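Local atomic coordinates of Alpha/beta hydrolase (Paenibacillus sp. VTT E-133280, PDB entry 6TJ2), a protein that probably hydrolyses methyl salicylate to salicylic acid as a secreted bacterial esterase of the alpha/beta-hydrolase family, resembling tobacco salicylic acid binding protein 2. Residues K226-A236 and V254-H264; F139-Q149 and F244-L252. All blocks are in the same frame, centred on the assembly; numbering follows the deposited sequence.

Contact 1 and contact 2 share one beta-alpha-beta unit: strand 226-231 and strand 256-260 pair in contact 1, and helix 244-250, which joins them along the chain, is the half of contact 2 that meets the 139-149 loop. Their centres lie 11 Å apart. Tyr228 ties them together, its OH 2.8 Å from Ala142 O in a probable hydrogen bond, with Phe244 CB also close by. Nearer the probable active site, the carboxylates of the two contacts almost meet: Asp234 OD2 and Asp141 OD2 lie only 2.6 Å apart. Asp234 and His264 of contact 1 probably complete a catalytic triad with Ser117.

Contact 1. Residues K226-A236 and V254-H264; sequences KSYLYLTEDTA and VFRFIEGKGDH
Asp234 and His264 meet at the C-terminal end of two neighbouring parallel strands, 226-231 and 256-260, the last pair in the central sheet of the alpha/beta-hydrolase fold. With Ser117 they fit the Ser-His-Asp triad of this family. His264 ND1 donates to the syn lone pair of Asp234 OD2 at 2.7 Å, and OD2 lies in the imidazole plane although the carboxylate itself is turned 71° against the ring. The other oxygen, OD1, takes the backbone N-H of Ala236 in a nearly straight bond, an Asx turn that helps fix the carboxylate's rotation. It also brings Ala236 CB over the centre of the imidazole face, a CH-pi contact.

Backbone bonds alternate between the strands from Arg256 N-Lys226 O to Thr232 N-Gly260 O. On one side of the sheet Leu229, its CG anti to the backbone N (chi1 174°), brings CD1 within 3.7 Å of Ile258 CG2, and Leu231 spreads CD2 against the backbone of Gly260, where a CB would clash with it. The opposite side carries aromatics: Phe257 sets CE1 3.7 Å from Tyr230 CB, and the Phe255 ring lies obliquely against Tyr228 CB.

Thr232 CG2 packs on Glu259 CG, while Glu259 OE1 bonds to Thr232 of the second subunit. Thr232 OG1 and Glu233 OE2 bond to Glu259 OE1 and N of the third subunit. Glu233 OE1 forms a salt bridge with Lys261, whose NZ comes from above the carboxylate plane at 3.1 Å, and a water links that same OE1 to Thr232 OG1 and Gly262 N.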
loop_
_atom_site.group_PDB
_atom_site.type_symbol
_atom_site.label_atom_id
_atom_site.label_comp_id
_atom_site.label_asym_id
_atom_site.label_seq_id
_atom_site.Cartn_x
_atom_site.Cartn_y
_atom_site.Cartn_z
ATOM N N LYS A 226 13.092 14.776 9.474
ATOM C CA LYS A 226 13.172 13.342 9.165
ATOM C C LYS A 226 12.425 13.019 7.898
ATOM O O LYS A 226 11.385 13.642 7.600
ATOM C CB LYS A 226 12.572 12.534 10.308
ATOM C CG LYS A 226 13.329 12.683 11.637
ATOM C CD LYS A 226 12.521 12.315 12.866
ATOM C CE LYS A 226 11.792 13.529 13.395
ATOM N NZ LYS A 226 12.728 14.300 14.254
ATOM N N SER A 227 12.892 11.990 7.211
ATOM C CA SER A 227 12.204 11.346 6.086
ATOM C C SER A 227 12.184 9.857 6.271
ATOM O O SER A 227 13.072 9.291 6.964
ATOM C CB SER A 227 12.871 11.660 4.770
ATOM O OG SER A 227 12.952 13.058 4.568
ATOM N N TYR A 228 11.217 9.218 5.649
ATOM C CA TYR A 228 11.148 7.757 5.582
ATOM C C TYR A 228 10.990 7.388 4.139
ATOM O O TYR A 228 10.001 7.793 3.482
ATOM C CB TYR A 228 10.010 7.182 6.431
ATOM C CG TYR A 228 10.208 5.723 6.790
ATOM C CD1 TYR A 228 9.983 4.706 5.871
ATOM C CD2 TYR A 228 10.678 5.347 8.052
ATOM C CE1 TYR A 228 10.251 3.389 6.149
ATOM C CE2 TYR A 228 10.942 4.013 8.342
ATOM C CZ TYR A 228 10.775 3.057 7.380
ATOM O OH TYR A 228 11.066 1.739 7.679
ATOM N N LEU A 229 11.953 6.626 3.618
ATOM C CA LEU A 229 11.972 6.088 2.256
ATOM C C LEU A 229 11.588 4.616 2.330
ATOM O O LEU A 229 12.280 3.846 2.984
ATOM C CB LEU A 229 13.375 6.332 1.649
ATOM C CG LEU A 229 13.584 5.684 0.274
ATOM C CD1 LEU A 229 12.544 6.083 -0.778
ATOM C CD2 LEU A 229 15.010 5.954 -0.239
ATOM N N TYR A 230 10.465 4.255 1.711
ATOM C CA TYR A 230 9.864 2.929 1.799
ATOM C C TYR A 230 9.750 2.295 0.457
ATOM O O TYR A 230 9.180 2.941 -0.448
ATOM C CB TYR A 230 8.482 3.046 2.449
ATOM C CG TYR A 230 7.727 1.754 2.555
ATOM C CD1 TYR A 230 6.489 1.653 1.971
ATOM C CD2 TYR A 230 8.252 0.641 3.192
ATOM C CE1 TYR A 230 5.737 0.508 2.109
ATOM C CE2 TYR A 230 7.531 -0.540 3.259
ATOM C CZ TYR A 230 6.274 -0.592 2.732
ATOM O OH TYR A 230 5.571 -1.792 2.886
ATOM N N LEU A 231 10.210 1.076 0.309
ATOM C CA LEU A 231 10.002 0.275 -0.896
ATOM C C LEU A 231 8.906 -0.755 -0.635
ATOM O O LEU A 231 8.946 -1.468 0.354
ATOM C CB LEU A 231 11.282 -0.397 -1.373
ATOM C CG LEU A 231 12.497 0.506 -1.531
ATOM C CD1 LEU A 231 13.698 -0.296 -2.014
ATOM C CD2 LEU A 231 12.213 1.649 -2.511
ATOM N N THR A 232 7.907 -0.798 -1.525
ATOM C CA THR A 232 6.627 -1.442 -1.146
ATOM C C THR A 232 6.669 -2.973 -1.161
ATOM O O THR A 232 5.710 -3.549 -0.644
ATOM C CB THR A 232 5.489 -0.968 -2.037
ATOM O OG1 THR A 232 5.684 -1.422 -3.373
ATOM C CG2 THR A 232 5.321 0.541 -2.024
ATOM N N GLU A 233 7.734 -3.612 -1.646
ATOM C CA GLU A 233 7.857 -5.068 -1.564
ATOM C C GLU A 233 8.888 -5.428 -0.479
ATOM O O GLU A 233 9.306 -6.599 -0.422
ATOM C CB GLU A 233 8.205 -5.679 -2.916
ATOM C CG GLU A 233 6.994 -5.754 -3.870
ATOM C CD GLU A 233 7.412 -5.935 -5.294
ATOM O OE1 GLU A 233 8.066 -5.031 -5.855
ATOM O OE2 GLU A 233 7.085 -6.985 -5.887
ATOM N N ASP A 234 9.225 -4.502 0.422
ATOM C CA ASP A 234 10.202 -4.848 1.496
ATOM C C ASP A 234 9.467 -5.593 2.606
ATOM O O ASP A 234 8.589 -5.019 3.317
ATOM C CB ASP A 234 10.886 -3.603 2.011
ATOM C CG ASP A 234 12.047 -3.979 2.918
ATOM O OD1 ASP A 234 11.974 -5.042 3.560
ATOM O OD2 ASP A 234 13.056 -3.227 2.880
ATOM N N THR A 235 9.820 -6.854 2.772
ATOM C CA THR A 235 9.206 -7.785 3.718
ATOM C C THR A 235 10.251 -8.308 4.717
ATOM O O THR A 235 10.020 -9.338 5.341
ATOM C CB THR A 235 8.585 -8.948 2.968
ATOM O OG1 THR A 235 9.543 -9.563 2.110
ATOM C CG2 THR A 235 7.422 -8.503 2.130
ATOM N N ALA A 236 11.366 -7.631 4.913
ATOM C CA ALA A 236 12.384 -8.160 5.829
ATOM C C ALA A 236 11.791 -8.229 7.215
ATOM O O ALA A 236 12.090 -9.168 7.956
ATOM C CB ALA A 236 13.659 -7.371 5.742
ATOM N N VAL A 254 6.200 13.448 12.796
ATOM C CA VAL A 254 6.094 14.188 11.526
ATOM C C VAL A 254 7.343 13.848 10.711
ATOM O O VAL A 254 8.455 13.980 11.233
ATOM C CB VAL A 254 5.909 15.691 11.745
ATOM C CG1 VAL A 254 5.977 16.464 10.428
ATOM C CG2 VAL A 254 4.594 15.979 12.460
ATOM N N PHE A 255 7.138 13.421 9.488
ATOM C CA PHE A 255 8.269 13.085 8.596
ATOM C C PHE A 255 7.819 13.218 7.159
ATOM O O PHE A 255 6.603 13.200 6.846
ATOM C CB PHE A 255 8.804 11.667 8.902
ATOM C CG PHE A 255 7.806 10.591 8.591
ATOM C CD1 PHE A 255 7.818 9.956 7.379
ATOM C CD2 PHE A 255 6.823 10.232 9.478
ATOM C CE1 PHE A 255 6.869 8.998 7.058
ATOM C CE2 PHE A 255 5.913 9.236 9.184
ATOM C CZ PHE A 255 5.938 8.598 7.986
ATOM N N ARG A 256 8.775 13.251 6.259
ATOM C CA ARG A 256 8.519 13.238 4.817
ATOM C C ARG A 256 8.546 11.821 4.286
ATOM O O ARG A 256 9.574 11.130 4.384
ATOM C CB ARG A 256 9.562 14.045 4.046
ATOM C CG ARG A 256 9.285 14.159 2.547
ATOM C CD ARG A 256 10.500 14.621 1.737
ATOM N NE ARG A 256 10.876 15.931 2.211
ATOM C CZ ARG A 256 12.061 16.496 1.946
ATOM N NH1 ARG A 256 12.898 15.904 1.123
ATOM N NH2 ARG A 256 12.371 17.629 2.525
ATOM N N PHE A 257 7.412 11.360 3.804
ATOM C CA PHE A 257 7.270 10.028 3.234
ATOM C C PHE A 257 7.598 10.037 1.759
ATOM O O PHE A 257 6.994 10.810 0.993
ATOM C CB PHE A 257 5.834 9.524 3.428
ATOM C CG PHE A 257 5.582 8.147 2.859
ATOM C CD1 PHE A 257 6.263 7.030 3.363
ATOM C CD2 PHE A 257 4.581 7.919 1.917
ATOM C CE1 PHE A 257 6.047 5.778 2.825
ATOM C CE2 PHE A 257 4.345 6.666 1.402
ATOM C CZ PHE A 257 5.072 5.563 1.870
ATOM N N ILE A 258 8.455 9.123 1.313
ATOM C CA ILE A 258 8.804 8.884 -0.102
ATOM C C ILE A 258 8.686 7.398 -0.377
ATOM O O ILE A 258 9.252 6.595 0.383
ATOM C CB ILE A 258 10.205 9.423 -0.451
ATOM C CG1 ILE A 258 10.310 10.953 -0.225
ATOM C CG2 ILE A 258 10.583 9.020 -1.866
ATOM C CD1 ILE A 258 9.432 11.821 -1.074
ATOM N N GLU A 259 7.953 7.022 -1.399
ATOM C CA GLU A 259 7.688 5.630 -1.744
ATOM C C GLU A 259 8.393 5.261 -3.028
ATOM O O GLU A 259 8.443 6.036 -3.979
ATOM C CB GLU A 259 6.173 5.470 -1.953
ATOM C CG GLU A 259 5.689 4.041 -2.184
ATOM C CD GLU A 259 4.242 4.054 -2.729
ATOM O OE1 GLU A 259 4.046 4.392 -3.938
ATOM O OE2 GLU A 259 3.421 3.615 -2.013
ATOM N N GLY A 260 8.874 4.043 -3.084
ATOM C CA GLY A 260 9.412 3.440 -4.291
ATOM C C GLY A 260 9.103 1.987 -4.418
ATOM O O GLY A 260 8.456 1.402 -3.536
ATOM N N LYS A 261 9.556 1.415 -5.521
ATOM C CA LYS A 261 9.372 -0.007 -5.825
ATOM C C LYS A 261 10.663 -0.759 -5.546
ATOM O O LYS A 261 11.717 -0.381 -6.050
ATOM C CB LYS A 261 8.950 -0.127 -7.294
ATOM C CG LYS A 261 8.807 -1.563 -7.786
ATOM C CD LYS A 261 8.356 -1.833 -9.253
ATOM C CE LYS A 261 7.915 -3.279 -9.520
ATOM N NZ LYS A 261 6.978 -3.832 -8.495
ATOM N N GLY A 262 10.558 -1.819 -4.780
ATOM C CA GLY A 262 11.679 -2.700 -4.494
ATOM C C GLY A 262 11.528 -3.457 -3.204
ATOM O O GLY A 262 10.479 -3.481 -2.606
ATOM N N ASP A 263 12.639 -4.083 -2.813
ATOM C CA ASP A 263 12.657 -4.963 -1.619
ATOM C C ASP A 263 13.858 -4.631 -0.742
ATOM O O ASP A 263 14.495 -3.602 -0.929
ATOM C CB ASP A 263 12.607 -6.422 -2.078
ATOM C CG ASP A 263 13.876 -6.847 -2.769
ATOM O OD1 ASP A 263 14.904 -6.106 -2.680
ATOM O OD2 ASP A 263 13.848 -7.978 -3.371
ATOM N N HIS A 264 14.115 -5.447 0.264
ATOM C CA HIS A 264 15.111 -5.067 1.264
ATOM C C HIS A 264 16.530 -5.002 0.714
ATOM O O HIS A 264 17.242 -4.043 1.029
ATOM C CB HIS A 264 15.046 -6.057 2.441
ATOM C CG HIS A 264 15.575 -5.504 3.711
ATOM N ND1 HIS A 264 15.069 -4.370 4.265
ATOM C CD2 HIS A 264 16.523 -5.955 4.586
ATOM C CE1 HIS A 264 15.626 -4.168 5.440
ATOM N NE2 HIS A 264 16.543 -5.095 5.677
HETATM O O HOH W 1 10.488 15.756 10.535
HETATM O O HOH W 2 7.841 -2.554 -4.695
HETATM O O HOH W 3 6.827 -7.063 -8.537
HETATM O O HOH W 4 12.134 -7.643 1.178
#

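Contact 2. Residues F139-Q149 and F244-L252; sequences FFDAFAPLDGQ and FHPTQSSHL
Phe244 points its side chain from helix 244-250 at the 139-149 loop. CG lies anti to its own carbonyl carbon (chi1 -75°), which carries the ring across the backbone of Asp141 and Ala142. From CB, which lies close to Tyr228 OH, the path runs to CG, 4.2 Å from Asp141 C, and on to CD1, which meets Ala142 O. Farther out, CE1 sits over one face of the Phe143 ring, 3.7 Å from Phe143 CE1, the two ring planes inclined at 51°. At the tip CZ comes 3.4 Å from Asp141 O, which lies above the Phe244 ring, displaced toward its rim. An alanine here is likely to open a gap against the Asp141 carbonyl and leave the Phe143 ring without the contact over one face, free to shift.

One turn along the helix, Gln248 CB lies 3.8 Å from Ala142 O. The next contact is polar: His251 ND1 donates to Ala144 O at 2.7 Å, with that oxygen in the imidazole plane but the donor tilted 34° from the carbonyl plane. Leu146 crosses the same imidazole at about a right angle, its CG above the centre of the face in a CH-pi contact. Leu252 lays CD2 over one face of Phe139 and 3.9 Å from Ala144 CB. Asp141 OD1 accepts from the backbone N of Leu231.

The arrangement joins the loop leaving strand 134-139 to the helix of the beta-alpha-beta crossover between strands 226-231 and 256-260, beside the probable Ser-His-Asp site of an alpha/beta-hydrolase.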
loop_
_atom_site.group_PDB
_atom_site.type_symbol
_atom_site.label_atom_id
_atom_site.label_comp_id
_atom_site.label_asym_id
_atom_site.label_seq_id
_atom_site.Cartn_x
_atom_site.Cartn_y
_atom_site.Cartn_z
ATOM N N PHE A 139 15.369 7.548 7.185
ATOM C CA PHE A 139 15.172 6.123 7.482
ATOM C C PHE A 139 14.759 5.425 6.210
ATOM O O PHE A 139 13.677 5.718 5.683
ATOM C CB PHE A 139 14.098 5.944 8.546
ATOM C CG PHE A 139 14.511 6.448 9.899
ATOM C CD1 PHE A 139 14.890 5.555 10.892
ATOM C CD2 PHE A 139 14.534 7.783 10.208
ATOM C CE1 PHE A 139 15.303 6.012 12.130
ATOM C CE2 PHE A 139 14.947 8.256 11.435
ATOM C CZ PHE A 139 15.375 7.357 12.383
ATOM N N PHE A 140 15.547 4.545 5.663
ATOM C CA PHE A 140 15.324 3.799 4.413
ATOM C C PHE A 140 15.024 2.353 4.750
ATOM O O PHE A 140 15.943 1.629 5.109
ATOM C CB PHE A 140 16.490 3.991 3.450
ATOM C CG PHE A 140 16.551 3.038 2.289
ATOM C CD1 PHE A 140 17.771 2.640 1.750
ATOM C CD2 PHE A 140 15.391 2.544 1.709
ATOM C CE1 PHE A 140 17.805 1.702 0.731
ATOM C CE2 PHE A 140 15.438 1.587 0.717
ATOM C CZ PHE A 140 16.659 1.170 0.217
ATOM N N ASP A 141 13.739 1.965 4.785
ATOM C CA ASP A 141 13.356 0.580 5.120
ATOM C C ASP A 141 14.125 0.210 6.393
ATOM O O ASP A 141 14.801 -0.834 6.451
ATOM C CB ASP A 141 13.586 -0.387 3.974
ATOM C CG ASP A 141 12.635 -0.170 2.826
ATOM O OD1 ASP A 141 11.748 0.618 2.946
ATOM O OD2 ASP A 141 12.752 -0.906 1.819
ATOM N N ALA A 142 13.977 1.081 7.379
ATOM C CA ALA A 142 14.774 1.052 8.599
ATOM C C ALA A 142 13.887 0.961 9.834
ATOM O O ALA A 142 12.726 1.403 9.857
ATOM C CB ALA A 142 15.714 2.237 8.693
ATOM N N PHE A 143 14.450 0.392 10.872
ATOM C CA PHE A 143 13.798 0.354 12.189
ATOM C C PHE A 143 13.958 1.701 12.859
ATOM O O PHE A 143 14.999 2.387 12.716
ATOM C CB PHE A 143 14.420 -0.754 13.041
ATOM C CG PHE A 143 14.270 -2.103 12.411
ATOM C CD1 PHE A 143 13.016 -2.700 12.396
ATOM C CD2 PHE A 143 15.320 -2.737 11.759
ATOM C CE1 PHE A 143 12.845 -3.929 11.756
ATOM C CE2 PHE A 143 15.123 -3.930 11.091
ATOM C CZ PHE A 143 13.912 -4.546 11.137
ATOM N N ALA A 144 12.957 2.095 13.629
ATOM C CA ALA A 144 12.995 3.303 14.468
ATOM C C ALA A 144 12.441 2.935 15.827
ATOM O O ALA A 144 11.306 3.312 16.136
ATOM C CB ALA A 144 12.218 4.395 13.762
ATOM N N PRO A 145 13.167 2.155 16.633
ATOM C CA PRO A 145 12.640 1.805 17.946
ATOM C C PRO A 145 12.269 3.078 18.710
ATOM O O PRO A 145 12.887 4.132 18.585
ATOM C CB PRO A 145 13.782 1.072 18.650
ATOM C CG PRO A 145 14.610 0.569 17.479
ATOM C CD PRO A 145 14.515 1.604 16.379
ATOM N N LEU A 146 11.255 2.919 19.568
ATOM C CA LEU A 146 10.976 3.959 20.585
ATOM C C LEU A 146 11.966 3.814 21.741
ATOM O O LEU A 146 12.578 2.737 21.904
ATOM C CB LEU A 146 9.533 3.774 21.090
ATOM C CG LEU A 146 8.439 3.897 20.024
ATOM C CD1 LEU A 146 7.033 3.678 20.623
ATOM C CD2 LEU A 146 8.492 5.235 19.342
ATOM N N ASP A 147 11.988 4.831 22.601
ATOM C CA ASP A 147 12.793 4.791 23.840
ATOM C C ASP A 147 12.499 3.526 24.638
ATOM O O ASP A 147 11.311 3.166 24.806
ATOM C CB ASP A 147 12.549 6.059 24.640
ATOM C CG ASP A 147 13.388 6.036 25.903
ATOM O OD1 ASP A 147 14.596 5.796 25.841
ATOM O OD2 ASP A 147 12.782 6.223 26.994
ATOM N N GLY A 148 13.554 2.871 25.109
ATOM C CA GLY A 148 13.450 1.639 25.916
ATOM C C GLY A 148 13.221 0.370 25.140
ATOM O O GLY A 148 13.040 -0.710 25.718
ATOM N N GLN A 149 13.152 0.417 23.813
ATOM C CA GLN A 149 12.951 -0.758 22.965
ATOM C C GLN A 149 14.252 -1.135 22.250
ATOM O O GLN A 149 15.164 -0.321 22.098
ATOM C CB GLN A 149 11.913 -0.475 21.871
ATOM C CG GLN A 149 10.540 -0.063 22.396
ATOM C CD GLN A 149 9.562 0.189 21.285
ATOM O OE1 GLN A 149 9.916 0.347 20.096
ATOM N NE2 GLN A 149 8.267 0.264 21.632
ATOM N N PHE A 244 7.528 -2.115 8.195
ATOM C CA PHE A 244 8.281 -0.854 8.069
ATOM C C PHE A 244 7.371 0.332 7.868
ATOM O O PHE A 244 7.628 1.364 8.484
ATOM C CB PHE A 244 9.272 -0.909 6.893
ATOM C CG PHE A 244 10.506 -1.755 7.157
ATOM C CD1 PHE A 244 11.275 -1.519 8.265
ATOM C CD2 PHE A 244 10.881 -2.770 6.281
ATOM C CE1 PHE A 244 12.400 -2.266 8.533
ATOM C CE2 PHE A 244 12.030 -3.517 6.554
ATOM C CZ PHE A 244 12.775 -3.258 7.655
ATOM N N HIS A 245 6.321 0.214 7.081
ATOM C CA HIS A 245 5.436 1.380 6.821
ATOM C C HIS A 245 4.019 0.871 6.721
ATOM O O HIS A 245 3.761 -0.045 5.916
ATOM C CB HIS A 245 5.843 2.130 5.551
ATOM C CG HIS A 245 4.936 3.286 5.268
ATOM N ND1 HIS A 245 4.974 4.448 5.996
ATOM C CD2 HIS A 245 3.909 3.360 4.392
ATOM C CE1 HIS A 245 3.990 5.224 5.526
ATOM N NE2 HIS A 245 3.360 4.600 4.585
ATOM N N PRO A 246 3.032 1.427 7.459
ATOM C CA PRO A 246 3.181 2.616 8.287
ATOM C C PRO A 246 3.664 2.403 9.725
ATOM O O PRO A 246 3.840 3.393 10.448
ATOM C CB PRO A 246 1.744 3.172 8.367
ATOM C CG PRO A 246 0.879 1.953 8.178
ATOM C CD PRO A 246 1.620 1.052 7.238
ATOM N N THR A 247 3.934 1.195 10.177
ATOM C CA THR A 247 4.245 0.997 11.605
ATOM C C THR A 247 5.575 1.612 12.017
ATOM O O THR A 247 5.582 2.537 12.879
ATOM C CB THR A 247 4.133 -0.450 12.052
ATOM O OG1 THR A 247 2.770 -0.848 11.887
ATOM C CG2 THR A 247 4.552 -0.623 13.507
ATOM N N GLN A 248 6.695 1.207 11.455
ATOM C CA GLN A 248 7.996 1.786 11.903
ATOM C C GLN A 248 8.029 3.282 11.570
ATOM O O GLN A 248 8.456 4.089 12.463
ATOM C CB GLN A 248 9.196 1.067 11.308
ATOM C CG GLN A 248 9.406 -0.343 11.860
ATOM C CD GLN A 248 9.696 -0.360 13.343
ATOM O OE1 GLN A 248 8.962 -0.931 14.189
ATOM N NE2 GLN A 248 10.739 0.298 13.743
ATOM N N SER A 249 7.599 3.682 10.401
ATOM C CA SER A 249 7.677 5.097 10.007
ATOM C C SER A 249 6.869 5.935 10.970
ATOM O O SER A 249 7.284 7.051 11.289
ATOM C CB SER A 249 7.271 5.305 8.572
ATOM O OG SER A 249 5.901 4.965 8.413
ATOM N N SER A 250 5.731 5.453 11.462
ATOM C CA SER A 250 4.884 6.271 12.369
ATOM C C SER A 250 5.633 6.605 13.641
ATOM O O SER A 250 5.243 7.609 14.325
ATOM C CB SER A 250 3.592 5.572 12.676
ATOM O OG SER A 250 3.806 4.462 13.524
ATOM N N HIS A 251 6.646 5.864 14.063
ATOM C CA HIS A 251 7.399 6.183 15.289
ATOM C C HIS A 251 8.097 7.518 15.151
ATOM O O HIS A 251 8.412 8.130 16.209
ATOM C CB HIS A 251 8.444 5.108 15.586
ATOM C CG HIS A 251 7.899 3.772 15.903
ATOM N ND1 HIS A 251 8.710 2.717 16.156
ATOM C CD2 HIS A 251 6.618 3.327 16.059
ATOM C CE1 HIS A 251 7.949 1.657 16.465
ATOM N NE2 HIS A 251 6.640 2.015 16.386
ATOM N N LEU A 252 8.327 8.044 13.947
ATOM C CA LEU A 252 9.053 9.321 13.723
ATOM C C LEU A 252 8.206 10.534 14.064
ATOM O O LEU A 252 8.831 11.615 14.244
ATOM C CB LEU A 252 9.523 9.383 12.270
ATOM C CG LEU A 252 10.513 8.275 11.872
ATOM C CD1 LEU A 252 10.966 8.559 10.462
ATOM C CD2 LEU A 252 11.683 8.183 12.871
#